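Local coordinates for beta-N-acetylglucosaminidase-like protein Glycoside hydrolase family 20 (Flavobacterium johnsoniae, PDB 6YHH) that probably releases terminal N-acetylglucosamine from chitin oligosaccharides by hydrolysis, as a chitobiase of glycoside hydrolase family 20, at residues S154-P159 with Y547-P552; A448-E453 with E458-R463; Y538-G543 with L555-C560. One frame throughout, in Å; residues are numbered along the deposited sequence.

Overall arrangement
The three contacts touch pairwise, as a triangle. In interaction 1 the side chain of Arg155 is about 6 Å from that of Glu317, the predicted proton donor. Residues of all three segment pairs, Arg155, Glu453 and Tyr538, hydrogen-bond a bound Tris, which probably came from the crystallisation liquor and may mark the pocket. Interaction 1 touches interaction 2 (centres about 11 Å apart) through a probable hydrogen bond, His156 ND1 to Thr452 O, 2.7 Å. Interactions 2 and 3 (centres about 13 Å apart) meet at Arg463, with Arg463 NH1 2.9 Å from Cys560 O. Tyr547 OH, 3.0 Å from Arg540 NE, joins interactions 1 and 3, whose centres are about 14 Å apart.

Interaction 1 (S154-P159 with Y547-P552); sequences SRHFQP and YQMYSP
The imidazole of His156 meets Met549 obliquely: Met549 SD lies 4.7 Å from the ring centroid and 43° off the normal, neither squarely over the face nor at the rim. At the edge, in the ring plane, sits a water 2.8 Å from NE2 of His156, and this water donates to Ser551 O at 2.7 Å, so the histidine reaches the second segment through a bridge. Direct bonding is not supported, because Met549 O, though 3.1 Å from NE2 of His156, approaches at a poor angle. The other ring nitrogen, ND1, is held by the carbonyl of Thr452.

The histidine belongs to the loop that follows strand 146-152 of the family 20 catalytic TIM barrel, and its partner belongs to a type I turn from Gln548 to Ser551. That turn is closed by Ser551 N to Gln548 O, and fastened again by Gln548 N to Ser551 OG at 2.8 Å. Bent at chi2 (-54°) and again at chi3, Met549 brings CG and SD against the carbonyl of Arg155; Met549 SD is 3.3 Å from Arg155 O and 3.9 Å from Arg155 CB. The guanidinium of Arg155 is engaged elsewhere: NE bonds Gln186, NH1 makes a salt bridge with Asp152, and NH2 bonds the bound Tris. Across the dimer interface, Phe59 of the second subunit meets the ring of Tyr547.

Interaction 2 (A448-E453 with E458-R463); sequences ATMWTE and ETFDSR
Met450, Phe460 and Arg463 pack across the loop from strand 443-450 to helix 460-464, a beta-to-alpha connection of the TIM barrel, where the chain leaves the sheet and folds back into the helix. All the cross-segment contacts are apolar. Met450 CG approaches Phe460 CE1 at 3.5 Å, obliquely to the ring, and the two side chains run past each other in opposite directions. Met450 has CG anti to its backbone nitrogen (chi1 -169°) and then bends at chi2, which carries the thioether beyond the phenyl ring to Arg463. There Met450 CE lies 3.3 Å from Arg463 CB, a tight carbon-carbon approach, with Arg463 CG 3.8 Å from the same methyl. Thr452 contributes CG2, which meets Phe460 CE1 at 3.7 Å in the plane of the ring, at its edge; its hydroxyl is engaged instead by the carbonyl of Asp152.

Within the helical segment, Thr459 O takes two donors: Ser462 OG at 2.6 Å, in the carbonyl plane and on a lone pair, and Arg463 N at 3.3 Å. Ser462 OG in turn accepts from Arg463 NH1 at 3.1 Å (N-H...O 156°). This chain of bonds helps to fix the direction of the arginine, whose aliphatic base serves the methionine while its guanidinium also reaches the carbonyls of Ala557 and Cys560. Backbone bonds of Met450 with Met150 and Asp152 tie its strand to strand 146-152, and Phe460 also touches Leu151 of that strand and Val162 and Asn166 of helix 160-172.

Interaction 3 (Y538-G543 with L555-C560); sequences YTRNKG and LFADAC
Arg540 and Asp558 form a salt bridge in which both terminal nitrogens of the guanidinium converge on a single carboxylate oxygen. Arg540 NH2 lies 2.8 Å from Asp558 OD1 (N-H...O 156°), and Arg540 NH1 lies 3.0 Å from the same oxygen, with a more bent approach. OD1 sits in the guanidinium plane, whereas the carboxylate is turned 45° from that plane, and the two nitrogens come to OD1 from the same face of the acid. Arg540 reaches this far because its chain is extended, with CG anti to the backbone nitrogen (chi1 174°). NE, which takes no part in the salt bridge, bonds the hydroxyl of Tyr547.

A van der Waals contact, methyl on guanidinium face, accompanies the charge pair. Ala557 CB lies over the centre of that face, 3.7 Å from Arg540 CZ, covering it while Asp558 takes the edge.

Hydrogen bonds inside the second segment orient the acid. Asp558 OD2 accepts from Leu555 N at 3.0 Å on its anti lone pair, nearly straight, and Asp558 N returns to Leu555 O at 2.9 Å. With one oxygen given to the backbone and the other to the arginine, the carboxylate has little freedom to rotate. Replacing Asp558 with an alanine would probably leave the buried charge of Arg540 without its mate here and Leu555 N without this acceptor.

The arrangement is a buried end-on salt bridge with NH1 and NH2 sharing one oxygen, joining the loop after strand 532-534 to the short helix around 556-559.

Interaction 1 (S154-P159 with Y547-P552)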
ATOM      1  N   SER A 154      11.668   9.959  11.435  1.00  7.28           N
ATOM      2  CA  SER A 154      12.559  11.054  11.076  1.00  7.60           C
ATOM      3  C   SER A 154      13.508  10.693   9.884  1.00  7.73           C
ATOM      4  O   SER A 154      13.643  11.462   8.940  1.00  7.38           O
ATOM      5  CB  SER A 154      13.403  11.489  12.303  1.00  8.10           C
ATOM      6  OG  SER A 154      14.360  12.470  11.953  1.00  9.30           O
ATOM      7  N   ARG A 155      14.214   9.570  10.002  1.00  7.01           N
ATOM      8  CA  ARG A 155      15.222   9.266   9.002  1.00  7.35           C
ATOM      9  C   ARG A 155      14.562   9.119   7.605  1.00  7.36           C
ATOM     10  O   ARG A 155      14.903   9.799   6.670  1.00  7.77           O
ATOM     11  CB  ARG A 155      16.001   8.018   9.395  1.00  7.17           C
ATOM     12  CG  ARG A 155      17.111   8.287  10.420  1.00  7.08           C
ATOM     13  CD  ARG A 155      16.696   9.084  11.627  1.00  7.38           C
ATOM     14  NE  ARG A 155      17.825   9.256  12.577  1.00  7.36           N
ATOM     15  CZ  ARG A 155      18.258   8.324  13.404  1.00  7.29           C
ATOM     16  NH1 ARG A 155      17.636   7.141  13.521  1.00  7.94           N
ATOM     17  NH2 ARG A 155      19.371   8.498  14.068  1.00  7.44           N
ATOM     18  N   HIS A 156      13.586   8.253   7.505  1.00  7.05           N
ATOM     19  CA  HIS A 156      12.613   8.210   6.429  1.00  7.30           C
ATOM     20  C   HIS A 156      11.222   8.339   7.003  1.00  7.57           C
ATOM     21  O   HIS A 156      10.797   7.553   7.810  1.00  7.29           O
ATOM     22  CB  HIS A 156      12.618   6.908   5.601  1.00  7.66           C
ATOM     23  CG  HIS A 156      13.738   6.824   4.607  1.00  7.99           C
ATOM     24  ND1 HIS A 156      15.005   6.419   4.958  1.00  8.39           N
ATOM     25  CD2 HIS A 156      13.801   7.153   3.294  1.00  9.33           C
ATOM     26  CE1 HIS A 156      15.789   6.457   3.891  1.00  8.46           C
ATOM     27  NE2 HIS A 156      15.090   6.889   2.874  1.00  8.46           N
ATOM     28  N   PHE A 157      10.545   9.383   6.550  1.00  6.93           N
ATOM     29  CA  PHE A 157       9.184   9.640   6.946  1.00  7.48           C
ATOM     30  C   PHE A 157       8.350   8.444   6.544  1.00  7.30           C
ATOM     31  O   PHE A 157       8.463   7.916   5.388  1.00  8.53           O
ATOM     32  CB  PHE A 157       8.667  10.945   6.384  1.00  7.84           C
ATOM     33  CG  PHE A 157       7.224  11.231   6.708  1.00  7.77           C
ATOM     34  CD1 PHE A 157       6.881  11.598   8.015  1.00  7.89           C
ATOM     35  CD2 PHE A 157       6.216  11.198   5.734  1.00  8.28           C
ATOM     36  CE1 PHE A 157       5.590  11.831   8.388  1.00  8.31           C
ATOM     37  CE2 PHE A 157       4.899  11.452   6.117  1.00  8.50           C
ATOM     38  CZ  PHE A 157       4.594  11.827   7.436  1.00  8.17           C
ATOM     39  N   GLN A 158       7.474   8.047   7.452  1.00  7.83           N
ATOM     40  CA  GLN A 158       6.550   6.944   7.208  1.00  8.27           C
ATOM     41  C   GLN A 158       5.113   7.494   7.243  1.00  8.70           C
ATOM     42  O   GLN A 158       4.591   7.854   8.318  1.00  8.28           O
ATOM     43  CB  GLN A 158       6.704   5.859   8.220  1.00  8.85           C
ATOM     44  CG  GLN A 158       8.135   5.369   8.405  1.00  8.74           C
ATOM     45  CD  GLN A 158       8.665   4.677   7.161  1.00  8.40           C
ATOM     46  OE1 GLN A 158       7.959   4.021   6.456  1.00  8.21           O
ATOM     47  NE2 GLN A 158       9.936   4.888   6.915  1.00  8.67           N
ATOM     48  N   PRO A 159       4.471   7.541   6.086  1.00  8.25           N
ATOM     49  CA  PRO A 159       3.126   8.156   6.015  1.00  8.70           C
ATOM     50  C   PRO A 159       2.069   7.416   6.887  1.00  9.32           C
ATOM     51  O   PRO A 159       2.262   6.295   7.360  1.00  8.31           O
ATOM     52  CB  PRO A 159       2.765   8.036   4.536  1.00  8.78           C
ATOM     53  CG  PRO A 159       4.054   8.158   3.862  1.00  9.81           C
ATOM     54  CD  PRO A 159       4.926   7.215   4.730  1.00  9.92           C
ATOM     55  N   TYR A 547      24.667   6.017   1.651  1.00  9.82           N
ATOM     56  CA  TYR A 547      23.257   6.253   1.295  1.00  9.76           C
ATOM     57  C   TYR A 547      22.814   7.503   2.054  1.00 11.41           C
ATOM     58  O   TYR A 547      23.040   7.613   3.261  1.00 12.23           O
ATOM     59  CB  TYR A 547      22.392   5.161   1.819  1.00  8.86           C
ATOM     60  CG  TYR A 547      22.597   3.742   1.204  1.00  8.04           C
ATOM     61  CD1 TYR A 547      23.663   2.934   1.575  1.00  8.02           C
ATOM     62  CD2 TYR A 547      21.747   3.264   0.258  1.00  7.09           C
ATOM     63  CE1 TYR A 547      23.845   1.674   1.046  1.00  7.58           C
ATOM     64  CE2 TYR A 547      21.928   2.003  -0.288  1.00  7.48           C
ATOM     65  CZ  TYR A 547      22.937   1.204   0.109  1.00  7.65           C
ATOM     66  OH  TYR A 547      23.054  -0.125  -0.384  1.00  8.02           O
ATOM     67  N   GLN A 548      22.125   8.375   1.351  1.00 10.77           N
ATOM     68  CA  GLN A 548      21.452   9.470   1.942  1.00  9.93           C
ATOM     69  C   GLN A 548      19.994   9.137   2.187  1.00  9.75           C
ATOM     70  O   GLN A 548      19.480   8.143   1.732  1.00  8.07           O
ATOM     71  CB  GLN A 548      21.508  10.686   0.985  1.00 10.38           C
ATOM     72  CG  GLN A 548      22.899  11.343   1.028  1.00 11.18           C
ATOM     73  CD  GLN A 548      23.986  10.475   0.478  1.00 12.27           C
ATOM     74  OE1 GLN A 548      23.916  10.010  -0.681  1.00 15.11           O
ATOM     75  NE2 GLN A 548      24.924  10.128   1.319  1.00 12.88           N
ATOM     76  N   MET A 549      19.282  10.061   2.850  1.00  9.22           N
ATOM     77  CA  MET A 549      17.890   9.835   3.191  1.00  9.20           C
ATOM     78  C   MET A 549      16.957   9.982   1.924  1.00  9.13           C
ATOM     79  O   MET A 549      15.768   9.854   2.063  1.00 10.68           O
ATOM     80  CB  MET A 549      17.425  10.733   4.318  1.00  9.66           C
ATOM     81  CG  MET A 549      18.126  10.561   5.689  1.00 10.37           C
ATOM     82  SD  MET A 549      18.096   8.883   6.280  1.00 10.48           S
ATOM     83  CE  MET A 549      19.758   8.352   5.896  1.00 13.47           C
ATOM     84  N   TYR A 550      17.545  10.364   0.796  1.00  9.00           N
ATOM     85  CA  TYR A 550      16.855  10.403  -0.481  1.00  9.27           C
ATOM     86  C   TYR A 550      17.449   9.432  -1.546  1.00  9.69           C
ATOM     87  O   TYR A 550      17.070   9.508  -2.735  1.00  9.53           O
ATOM     88  CB  TYR A 550      16.756  11.852  -1.030  1.00 10.42           C
ATOM     89  CG  TYR A 550      18.064  12.531  -1.059  1.00 10.05           C
ATOM     90  CD1 TYR A 550      19.035  12.280  -2.032  1.00 11.01           C
ATOM     91  CD2 TYR A 550      18.411  13.422  -0.018  1.00 10.95           C
ATOM     92  CE1 TYR A 550      20.283  12.923  -2.032  1.00 11.46           C
ATOM     93  CE2 TYR A 550      19.669  13.994   0.019  1.00 11.84           C
ATOM     94  CZ  TYR A 550      20.574  13.782  -0.978  1.00 11.40           C
ATOM     95  OH  TYR A 550      21.783  14.438  -0.899  1.00 15.44           O
ATOM     96  N   SER A 551      18.287   8.495  -1.129  1.00  8.29           N
ATOM     97  CA  SER A 551      18.833   7.534  -2.052  1.00  8.03           C
ATOM     98  C   SER A 551      17.804   6.520  -2.494  1.00  7.66           C
ATOM     99  O   SER A 551      16.749   6.343  -1.849  1.00  8.41           O
ATOM    100  CB  SER A 551      19.980   6.797  -1.360  1.00  8.54           C
ATOM    101  OG  SER A 551      21.089   7.673  -1.209  1.00  9.14           O
ATOM    102  N   PRO A 552      18.066   5.805  -3.611  1.00  7.71           N
ATOM    103  CA  PRO A 552      17.134   4.822  -4.080  1.00  7.67           C
ATOM    104  C   PRO A 552      17.256   3.506  -3.355  1.00  8.16           C
ATOM    105  O   PRO A 552      18.307   2.906  -3.373  1.00  9.94           O
ATOM    106  CB  PRO A 552      17.459   4.692  -5.549  1.00  7.85           C
ATOM    107  CG  PRO A 552      18.902   4.957  -5.613  1.00  7.57           C
ATOM    108  CD  PRO A 552      19.171   5.985  -4.571  1.00  7.93           C
TER
HETATM  109  O   HOH W   1      15.361   7.376   0.161  1.00 10.58           O

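Interaction 2 (A448-E453 with E458-R463)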
ATOM      1  N   ALA A 448      10.958  -3.687  20.058  1.00  8.81           N
ATOM      2  CA  ALA A 448      11.698  -3.750  18.757  1.00  9.17           C
ATOM      3  C   ALA A 448      11.840  -2.319  18.273  1.00  9.15           C
ATOM      4  O   ALA A 448      10.843  -1.542  18.347  1.00 10.11           O
ATOM      5  CB  ALA A 448      10.945  -4.588  17.755  1.00  9.50           C
ATOM      6  N   THR A 449      13.022  -1.957  17.784  1.00  9.06           N
ATOM      7  CA  THR A 449      13.251  -0.599  17.313  1.00  9.63           C
ATOM      8  C   THR A 449      13.529  -0.561  15.825  1.00  9.45           C
ATOM      9  O   THR A 449      14.584  -0.971  15.376  1.00 10.10           O
ATOM     10  CB  THR A 449      14.421   0.118  18.005  1.00  9.31           C
ATOM     11  OG1 THR A 449      15.656  -0.637  17.815  1.00  9.23           O
ATOM     12  CG2 THR A 449      14.156   0.292  19.480  1.00 10.50           C
ATOM     13  N   MET A 450      12.589  -0.050  15.048  1.00  7.18           N
ATOM     14  CA  MET A 450      12.785   0.128  13.607  1.00  7.18           C
ATOM     15  C   MET A 450      13.260   1.513  13.237  1.00  7.23           C
ATOM     16  O   MET A 450      12.465   2.420  12.900  1.00  8.05           O
ATOM     17  CB  MET A 450      11.554  -0.199  12.781  1.00  7.71           C
ATOM     18  CG  MET A 450      11.892  -0.260  11.275  1.00  8.41           C
ATOM     19  SD  MET A 450      13.145  -1.494  10.881  1.00  8.99           S
ATOM     20  CE  MET A 450      13.729  -0.804   9.325  1.00  9.80           C
ATOM     21  N   TRP A 451      14.559   1.699  13.380  1.00  6.86           N
ATOM     22  CA  TRP A 451      15.295   2.850  12.871  1.00  6.84           C
ATOM     23  C   TRP A 451      15.238   2.842  11.321  1.00  7.32           C
ATOM     24  O   TRP A 451      15.310   1.778  10.708  1.00  7.65           O
ATOM     25  CB  TRP A 451      16.689   2.881  13.358  1.00  7.14           C
ATOM     26  CG  TRP A 451      16.812   2.818  14.840  1.00  7.60           C
ATOM     27  CD1 TRP A 451      17.088   1.720  15.595  1.00  8.69           C
ATOM     28  CD2 TRP A 451      16.435   3.841  15.763  1.00  8.23           C
ATOM     29  NE1 TRP A 451      17.000   2.025  16.953  1.00  8.16           N
ATOM     30  CE2 TRP A 451      16.547   3.301  17.065  1.00  7.82           C
ATOM     31  CE3 TRP A 451      15.996   5.129  15.614  1.00  8.32           C
ATOM     32  CZ2 TRP A 451      16.363   4.080  18.212  1.00  7.83           C
ATOM     33  CZ3 TRP A 451      15.812   5.904  16.735  1.00  8.66           C
ATOM     34  CH2 TRP A 451      15.973   5.396  18.006  1.00  8.60           C
ATOM     35  N   THR A 452      15.049   4.024  10.712  1.00  6.81           N
ATOM     36  CA  THR A 452      14.746   4.074   9.262  1.00  7.00           C
ATOM     37  C   THR A 452      15.757   4.742   8.355  1.00  6.94           C
ATOM     38  O   THR A 452      15.408   5.067   7.213  1.00  6.97           O
ATOM     39  CB  THR A 452      13.337   4.617   9.037  1.00  7.21           C
ATOM     40  OG1 THR A 452      13.201   5.947   9.582  1.00  7.26           O
ATOM     41  CG2 THR A 452      12.287   3.736   9.592  1.00  7.38           C
ATOM     42  N   GLU A 453      17.033   4.763   8.746  1.00  7.17           N
ATOM     43  CA  GLU A 453      18.074   5.198   7.820  1.00  7.26           C
ATOM     44  C   GLU A 453      17.982   4.506   6.483  1.00  7.58           C
ATOM     45  O   GLU A 453      18.177   5.159   5.420  1.00  7.86           O
ATOM     46  CB  GLU A 453      19.449   4.934   8.344  1.00  7.75           C
ATOM     47  CG  GLU A 453      19.877   5.750   9.571  1.00  8.24           C
ATOM     48  CD  GLU A 453      19.521   5.246  10.919  1.00  9.68           C
ATOM     49  OE1 GLU A 453      18.569   4.422  11.048  1.00  9.20           O
ATOM     50  OE2 GLU A 453      20.276   5.648  11.866  1.00 11.24           O
ATOM     51  N   GLU A 458       8.279   1.985   1.350  1.00  7.96           N
ATOM     52  CA  GLU A 458       8.161   0.759   0.530  1.00  8.17           C
ATOM     53  C   GLU A 458       8.787  -0.448   1.158  1.00  7.68           C
ATOM     54  O   GLU A 458       8.276  -1.589   1.080  1.00  8.79           O
ATOM     55  CB  GLU A 458       8.670   0.994  -0.907  1.00  9.42           C
ATOM     56  CG  GLU A 458       7.828   2.068  -1.644  1.00 10.40           C
ATOM     57  CD  GLU A 458       8.091   3.498  -1.303  1.00 13.38           C
ATOM     58  OE1 GLU A 458       9.167   3.852  -0.788  1.00 10.70           O
ATOM     59  OE2 GLU A 458       7.043   4.229  -1.392  1.00 16.19           O
ATOM     60  N   THR A 459       9.949  -0.285   1.760  1.00  7.31           N
ATOM     61  CA  THR A 459      10.671  -1.420   2.289  1.00  7.50           C
ATOM     62  C   THR A 459      10.509  -1.637   3.831  1.00  8.13           C
ATOM     63  O   THR A 459      10.938  -2.670   4.326  1.00  7.99           O
ATOM     64  CB  THR A 459      12.193  -1.433   2.000  1.00  7.77           C
ATOM     65  OG1 THR A 459      12.807  -0.293   2.599  1.00  7.89           O
ATOM     66  CG2 THR A 459      12.437  -1.332   0.535  1.00  8.41           C
ATOM     67  N   PHE A 460       9.861  -0.691   4.503  1.00  7.39           N
ATOM     68  CA  PHE A 460       9.648  -0.689   5.959  1.00  7.76           C
ATOM     69  C   PHE A 460       9.119  -2.039   6.466  1.00  7.23           C
ATOM     70  O   PHE A 460       9.742  -2.705   7.310  1.00  8.01           O
ATOM     71  CB  PHE A 460       8.637   0.388   6.342  1.00  7.34           C
ATOM     72  CG  PHE A 460       8.476   0.538   7.820  1.00  7.40           C
ATOM     73  CD1 PHE A 460       9.330   1.370   8.518  1.00  7.76           C
ATOM     74  CD2 PHE A 460       7.452  -0.088   8.515  1.00  7.66           C
ATOM     75  CE1 PHE A 460       9.277   1.525   9.874  1.00  8.21           C
ATOM     76  CE2 PHE A 460       7.344   0.044   9.878  1.00  7.42           C
ATOM     77  CZ  PHE A 460       8.221   0.886  10.580  1.00  8.12           C
ATOM     78  N   ASP A 461       8.012  -2.506   5.890  1.00  6.89           N
ATOM     79  CA  ASP A 461       7.406  -3.751   6.387  1.00  7.38           C
ATOM     80  C   ASP A 461       8.319  -4.997   6.181  1.00  7.34           C
ATOM     81  O   ASP A 461       8.347  -5.884   7.080  1.00  7.69           O
ATOM     82  CB  ASP A 461       6.059  -4.008   5.746  1.00  7.28           C
ATOM     83  CG  ASP A 461       5.011  -3.006   6.094  1.00  7.58           C
ATOM     84  OD1 ASP A 461       5.213  -2.243   7.007  1.00  8.68           O
ATOM     85  OD2 ASP A 461       3.927  -3.052   5.397  1.00  7.90           O
ATOM     86  N   SER A 462       9.122  -5.016   5.092  1.00  7.62           N
ATOM     87  CA  SER A 462      10.033  -6.112   4.865  1.00  7.63           C
ATOM     88  C   SER A 462      11.123  -6.199   5.928  1.00  7.69           C
ATOM     89  O   SER A 462      11.757  -7.268   6.130  1.00  8.53           O
ATOM     90  CB  SER A 462      10.705  -6.030   3.489  1.00  8.09           C
ATOM     91  OG  SER A 462      11.660  -5.035   3.381  1.00  8.85           O
ATOM     92  N   ARG A 463      11.441  -5.074   6.515  1.00  7.18           N
ATOM     93  CA  ARG A 463      12.420  -5.039   7.632  1.00  7.29           C
ATOM     94  C   ARG A 463      11.749  -5.438   8.964  1.00  7.31           C
ATOM     95  O   ARG A 463      12.301  -6.214   9.784  1.00  8.10           O
ATOM     96  CB  ARG A 463      13.077  -3.641   7.692  1.00  7.79           C
ATOM     97  CG  ARG A 463      14.293  -3.528   6.761  1.00  7.82           C
ATOM     98  CD  ARG A 463      14.069  -3.879   5.305  1.00  7.81           C
ATOM     99  NE  ARG A 463      15.344  -3.919   4.582  1.00  8.14           N
ATOM    100  CZ  ARG A 463      15.622  -4.814   3.621  1.00  8.31           C
ATOM    101  NH1 ARG A 463      14.668  -5.606   3.114  1.00  7.20           N
ATOM    102  NH2 ARG A 463      16.868  -4.843   3.089  1.00  8.01           N
TER

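Interaction 3 (Y538-G543 with L555-C560)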
ATOM      1  N   TYR A 538      26.477  -2.349  10.889  1.00  9.91           N
ATOM      2  CA  TYR A 538      26.675  -1.005  10.340  1.00 12.20           C
ATOM      3  C   TYR A 538      27.579  -1.066   9.106  1.00 11.01           C
ATOM      4  O   TYR A 538      28.351  -0.151   8.847  1.00 10.29           O
ATOM      5  CB  TYR A 538      27.175  -0.055  11.501  1.00 13.77           C
ATOM      6  CG  TYR A 538      26.131   0.160  12.640  1.00 14.18           C
ATOM      7  CD1 TYR A 538      25.066   1.018  12.486  1.00 17.45           C
ATOM      8  CD2 TYR A 538      26.188  -0.564  13.827  1.00 20.67           C
ATOM      9  CE1 TYR A 538      24.109   1.206  13.508  1.00 22.32           C
ATOM     10  CE2 TYR A 538      25.259  -0.404  14.840  1.00 18.83           C
ATOM     11  CZ  TYR A 538      24.167   0.455  14.669  1.00 21.75           C
ATOM     12  OH  TYR A 538      23.169   0.632  15.712  1.00 20.07           O
ATOM     13  N   THR A 539      27.455  -2.159   8.288  1.00 10.29           N
ATOM     14  CA  THR A 539      28.249  -2.371   7.141  1.00 10.23           C
ATOM     15  C   THR A 539      27.593  -2.141   5.804  1.00  9.38           C
ATOM     16  O   THR A 539      28.259  -2.133   4.743  1.00 10.51           O
ATOM     17  CB  THR A 539      28.864  -3.789   7.180  1.00 10.74           C
ATOM     18  OG1 THR A 539      27.835  -4.804   7.097  1.00  9.11           O
ATOM     19  CG2 THR A 539      29.627  -3.982   8.465  1.00 11.62           C
ATOM     20  N   ARG A 540      26.282  -1.999   5.750  1.00  8.24           N
ATOM     21  CA  ARG A 540      25.642  -1.664   4.492  1.00  7.53           C
ATOM     22  C   ARG A 540      25.928  -0.220   4.063  1.00  7.96           C
ATOM     23  O   ARG A 540      26.259   0.016   2.896  1.00  7.98           O
ATOM     24  CB  ARG A 540      24.115  -1.911   4.515  1.00  7.34           C
ATOM     25  CG  ARG A 540      23.389  -1.435   3.236  1.00  7.49           C
ATOM     26  CD  ARG A 540      22.005  -2.053   3.002  1.00  7.03           C
ATOM     27  NE  ARG A 540      21.489  -1.475   1.764  1.00  7.02           N
ATOM     28  CZ  ARG A 540      20.228  -1.432   1.362  1.00  7.12           C
ATOM     29  NH1 ARG A 540      19.283  -2.051   2.028  1.00  8.55           N
ATOM     30  NH2 ARG A 540      19.893  -0.886   0.225  1.00  7.02           N
ATOM     31  N   ASN A 541      25.740   0.708   4.974  1.00  7.57           N
ATOM     32  CA  ASN A 541      25.934   2.159   4.694  1.00  8.15           C
ATOM     33  C   ASN A 541      27.195   2.557   5.425  1.00  9.07           C
ATOM     34  O   ASN A 541      27.121   3.117   6.538  1.00  9.75           O
ATOM     35  CB  ASN A 541      24.745   2.877   5.223  1.00  8.22           C
ATOM     36  CG  ASN A 541      24.765   4.361   4.901  1.00  8.86           C
ATOM     37  OD1 ASN A 541      25.599   4.810   4.142  1.00  8.33           O
ATOM     38  ND2 ASN A 541      23.907   5.131   5.551  1.00 10.21           N
ATOM     39  N   LYS A 542      28.340   2.249   4.852  0.50  8.59           N
ATOM     40  CA  LYS A 542      29.582   2.399   5.593  0.50  8.81           C
ATOM     41  C   LYS A 542      29.830   3.855   5.911  0.50  9.49           C
ATOM     42  O   LYS A 542      29.815   4.707   5.034  0.50 10.22           O
ATOM     43  CB  LYS A 542      30.740   1.816   4.816  0.50  8.51           C
ATOM     44  CG  LYS A 542      30.534   0.345   4.551  0.50  8.18           C
ATOM     45  CD  LYS A 542      31.607  -0.267   3.666  0.50  8.20           C
ATOM     46  CE  LYS A 542      31.453  -1.773   3.607  0.50  8.12           C
ATOM     47  NZ  LYS A 542      30.254  -2.200   2.876  0.50  7.97           N
ATOM     48  N   GLY A 543      30.070   4.140   7.180  1.00  9.59           N
ATOM     49  CA  GLY A 543      30.306   5.512   7.608  1.00 10.68           C
ATOM     50  C   GLY A 543      29.111   6.402   7.567  1.00 11.09           C
ATOM     51  O   GLY A 543      29.244   7.651   7.806  1.00 10.98           O
ATOM     52  N   LEU A 555      16.759  -1.587  -5.025  1.00  7.90           N
ATOM     53  CA  LEU A 555      17.814  -2.387  -5.621  1.00  7.31           C
ATOM     54  C   LEU A 555      17.870  -3.725  -4.936  1.00  6.90           C
ATOM     55  O   LEU A 555      17.081  -4.026  -4.035  1.00  7.04           O
ATOM     56  CB  LEU A 555      19.124  -1.630  -5.540  1.00  7.90           C
ATOM     57  CG  LEU A 555      19.213  -0.256  -6.252  1.00  9.15           C
ATOM     58  CD1 LEU A 555      20.647   0.296  -6.197  1.00 10.64           C
ATOM     59  CD2 LEU A 555      18.714  -0.354  -7.685  1.00 10.07           C
ATOM     60  N   PHE A 556      18.843  -4.567  -5.352  1.00  7.19           N
ATOM     61  CA  PHE A 556      18.794  -5.941  -4.853  1.00  7.61           C
ATOM     62  C   PHE A 556      18.828  -6.102  -3.351  1.00  6.89           C
ATOM     63  O   PHE A 556      18.094  -6.933  -2.799  1.00  7.56           O
ATOM     64  CB  PHE A 556      19.916  -6.745  -5.460  1.00  7.62           C
ATOM     65  CG  PHE A 556      19.790  -8.256  -5.272  1.00  7.85           C
ATOM     66  CD1 PHE A 556      18.802  -8.978  -5.900  1.00  8.17           C
ATOM     67  CD2 PHE A 556      20.679  -8.895  -4.449  1.00  8.59           C
ATOM     68  CE1 PHE A 556      18.733 -10.352  -5.701  1.00  8.55           C
ATOM     69  CE2 PHE A 556      20.610 -10.251  -4.217  1.00  9.21           C
ATOM     70  CZ  PHE A 556      19.640 -10.975  -4.865  1.00  8.59           C
ATOM     71  N   ALA A 557      19.627  -5.331  -2.645  1.00  6.80           N
ATOM     72  CA  ALA A 557      19.677  -5.442  -1.183  1.00  6.53           C
ATOM     73  C   ALA A 557      18.321  -5.177  -0.514  1.00  6.99           C
ATOM     74  O   ALA A 557      18.005  -5.776   0.506  1.00  7.06           O
ATOM     75  CB  ALA A 557      20.712  -4.511  -0.597  1.00  6.58           C
ATOM     76  N   ASP A 558      17.526  -4.306  -1.159  1.00  6.76           N
ATOM     77  CA  ASP A 558      16.206  -3.940  -0.660  1.00  7.20           C
ATOM     78  C   ASP A 558      15.180  -5.028  -0.826  1.00  7.55           C
ATOM     79  O   ASP A 558      14.216  -5.033  -0.103  1.00  7.74           O
ATOM     80  CB  ASP A 558      15.779  -2.640  -1.332  1.00  7.14           C
ATOM     81  CG  ASP A 558      16.840  -1.621  -1.169  1.00  7.59           C
ATOM     82  OD1 ASP A 558      17.126  -1.291   0.030  1.00  7.92           O
ATOM     83  OD2 ASP A 558      17.420  -1.153  -2.154  1.00  8.35           O
ATOM     84  N   ALA A 559      15.414  -5.995  -1.733  1.00  6.94           N
ATOM     85  CA  ALA A 559      14.590  -7.187  -1.890  1.00  7.90           C
ATOM     86  C   ALA A 559      15.001  -8.354  -1.065  1.00  9.15           C
ATOM     87  O   ALA A 559      14.233  -9.299  -0.884  1.00  9.28           O
ATOM     88  CB  ALA A 559      14.637  -7.599  -3.387  1.00  7.94           C
ATOM     89  N   CYS A 560      16.184  -8.265  -0.439  1.00  9.10           N
ATOM     90  CA  CYS A 560      16.668  -9.346   0.402  1.00  8.79           C
ATOM     91  C   CYS A 560      16.406  -9.130   1.907  1.00  8.91           C
ATOM     92  O   CYS A 560      16.233  -7.961   2.387  1.00  8.69           O
ATOM     93  CB  CYS A 560      18.179  -9.570   0.207  1.00  9.35           C
ATOM     94  SG  CYS A 560      18.618 -10.086  -1.455  1.00  8.89           S
TER